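Local coordinates for protein prefoldin beta subunit 1 (Thermococcus sp., PDB 2ZQM) that acts as a molecular chaperone that stabilizes a range of proteins and seems to serve de novo protein folding in archaea without ATP, at residues A[6-9]-A[10-14]. Numbering follows the deposited sequence.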
ATOM      1  N   PRO A   6     -26.675   6.920  32.756  1.00 16.16           N
ATOM      2  CA  PRO A   6     -26.455   7.457  31.410  1.00 12.03           C
ATOM      3  C   PRO A   6     -25.148   8.267  31.324  1.00 15.22           C
ATOM      4  O   PRO A   6     -24.446   8.227  30.321  1.00 15.08           O
ATOM      5  CB  PRO A   6     -27.687   8.342  31.186  1.00 12.38           C
ATOM      6  CG  PRO A   6     -28.789   7.572  31.920  1.00 12.31           C
ATOM      7  CD  PRO A   6     -28.069   7.111  33.204  1.00 13.16           C
ATOM      8  N   GLN A   7     -24.815   9.018  32.373  1.00 13.59           N
ATOM      9  CA  GLN A   7     -23.587   9.806  32.314  1.00 16.03           C
ATOM     10  C   GLN A   7     -22.348   8.929  32.320  1.00 13.71           C
ATOM     11  O   GLN A   7     -21.336   9.273  31.718  1.00 13.75           O
ATOM     12  CB  GLN A   7     -23.538  10.824  33.465  1.00 18.97           C
ATOM     13  CG  GLN A   7     -24.721  11.791  33.422  1.00 27.67           C
ATOM     14  CD  GLN A   7     -24.657  12.861  34.499  1.00 33.70           C
ATOM     15  OE1 GLN A   7     -23.816  13.757  34.447  1.00 35.84           O
ATOM     16  NE2 GLN A   7     -25.541  12.765  35.482  1.00 35.88           N
ATOM     17  N   VAL A   8     -22.425   7.783  32.984  1.00 14.19           N
ATOM     18  CA  VAL A   8     -21.276   6.887  33.013  1.00 14.15           C
ATOM     19  C   VAL A   8     -21.191   6.142  31.671  1.00 13.72           C
ATOM     20  O   VAL A   8     -20.106   5.825  31.206  1.00 13.60           O
ATOM     21  CB  VAL A   8     -21.369   5.882  34.186  1.00 18.81           C
ATOM     22  CG1 VAL A   8     -20.155   4.989  34.190  1.00 13.39           C
ATOM     23  CG2 VAL A   8     -21.439   6.641  35.520  1.00 18.49           C
ATOM     24  N   GLN A   9     -22.338   5.864  31.062  0.50 12.73           N
ATOM     25  CA  GLN A   9     -22.349   5.203  29.758  0.50 14.99           C
ATOM     26  C   GLN A   9     -21.687   6.137  28.751  0.50 13.32           C
ATOM     27  O   GLN A   9     -21.038   5.695  27.806  0.50 15.95           O
ATOM     28  CB  GLN A   9     -23.783   4.909  29.328  0.50 13.48           C
ATOM     29  CG  GLN A   9     -24.428   3.830  30.150  0.50 16.82           C
ATOM     30  CD  GLN A   9     -24.169   2.454  29.592  0.50 16.87           C
ATOM     31  OE1 GLN A   9     -23.059   2.145  29.151  0.50 15.23           O
ATOM     32  NE2 GLN A   9     -25.197   1.609  29.613  0.50 18.76           N
ATOM     33  N   ALA A  10     -21.862   7.437  28.972  1.00 13.11           N
ATOM     34  CA  ALA A  10     -21.276   8.455  28.108  1.00 12.71           C
ATOM     35  C   ALA A  10     -19.760   8.464  28.316  1.00 15.83           C
ATOM     36  O   ALA A  10     -18.988   8.599  27.370  1.00 10.48           O
ATOM     37  CB  ALA A  10     -21.858   9.816  28.452  1.00 11.92           C
ATOM     38  N   MET A  11     -19.335   8.341  29.568  1.00 14.03           N
ATOM     39  CA  MET A  11     -17.916   8.310  29.867  1.00 12.68           C
ATOM     40  C   MET A  11     -17.301   7.070  29.222  1.00 14.54           C
ATOM     41  O   MET A  11     -16.197   7.118  28.683  1.00 13.02           O
ATOM     42  CB  MET A  11     -17.706   8.251  31.379  1.00 14.43           C
ATOM     43  CG  MET A  11     -18.382   9.369  32.156  1.00 21.94           C
ATOM     44  SD  MET A  11     -18.108   9.134  33.943  1.00 27.65           S
ATOM     45  CE  MET A  11     -16.703  10.154  34.142  1.00 29.73           C
ATOM     46  N   LEU A  12     -18.008   5.950  29.291  1.00 13.11           N
ATOM     47  CA  LEU A  12     -17.481   4.722  28.693  1.00 15.49           C
ATOM     48  C   LEU A  12     -17.308   4.896  27.182  1.00 16.84           C
ATOM     49  O   LEU A  12     -16.341   4.401  26.591  1.00 17.95           O
ATOM     50  CB  LEU A  12     -18.410   3.542  29.004  1.00 14.57           C
ATOM     51  CG  LEU A  12     -18.292   3.110  30.475  1.00 17.65           C
ATOM     52  CD1 LEU A  12     -19.466   2.224  30.873  1.00 18.57           C
ATOM     53  CD2 LEU A  12     -16.969   2.388  30.675  1.00 19.63           C
ATOM     54  N   GLY A  13     -18.244   5.613  26.564  1.00 17.26           N
ATOM     55  CA  GLY A  13     -18.171   5.851  25.131  1.00 15.04           C
ATOM     56  C   GLY A  13     -16.994   6.752  24.818  1.00 16.90           C
ATOM     57  O   GLY A  13     -16.257   6.503  23.870  1.00 15.22           O
ATOM     58  N   GLN A  14     -16.800   7.795  25.622  1.00 13.44           N
ATOM     59  CA  GLN A  14     -15.691   8.712  25.381  1.00 13.20           C
ATOM     60  C   GLN A  14     -14.369   7.993  25.620  1.00 14.97           C
ATOM     61  O   GLN A  14     -13.390   8.256  24.928  1.00 14.78           O
ATOM     62  CB  GLN A  14     -15.813   9.952  26.281  1.00 15.98           C
ATOM     63  CG  GLN A  14     -14.722  11.029  26.057  1.00 23.09           C
ATOM     64  CD  GLN A  14     -14.691  11.579  24.625  1.00 23.61           C
ATOM     65  OE1 GLN A  14     -15.734  11.820  24.019  1.00 27.56           O
ATOM     66  NE2 GLN A  14     -13.486  11.792  24.090  1.00 20.96           N
TER
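Pro6, Gln7, Val8 and Gln9 each offer a carbonyl oxygen to the amide four residues on, at Ala10, Met11, Leu12 and Gly13, and the shortest of these alpha-helical bonds joins Leu12 N to Val8 O at 2.8 Å. They build the first turns of helix 6-47, one arm of the prefoldin helical hairpin, a coiled coil whose other arm is helix 68-111. Proline suits the start of a helix, where its missing amide hydrogen costs no bond, and Pro6 still accepts from Ala10 through its oxygen. Val8 and Met11 form the apolar face turned to the partner helix: Val8 meets Ala110, while Met11 reaches Leu103, Gln106 and Ile107. Between themselves these two touch loosely, Val8 CG2 lying 4.4 Å from Met11 SD. Set beside its own backbone N (chi1 -55°), Met11 CG is pressed close to Gln7 O, at a tight 3.0 Å. Cutting Met11 back to an alanine removes SD, which is likely to open a gap against Leu103 and Ile107 and leave Val8 CG2 without its sulfur neighbour. One turn beyond Val8, Leu12 brings CD1 to 4.4 Å from Val8 CG1 and, like Gln9, touches Ile4 in the N-terminal loop. Gln9 suits the exposed flank, where its amide can face water, and its chain, bent at chi2 (-88°), turns the amide oxygen back toward Leu12. Leu12 crosses that chain obliquely, its CG packing on Val8 O at 3.3 Å and its CD1 standing 4.0 Å from Gln9 OE1.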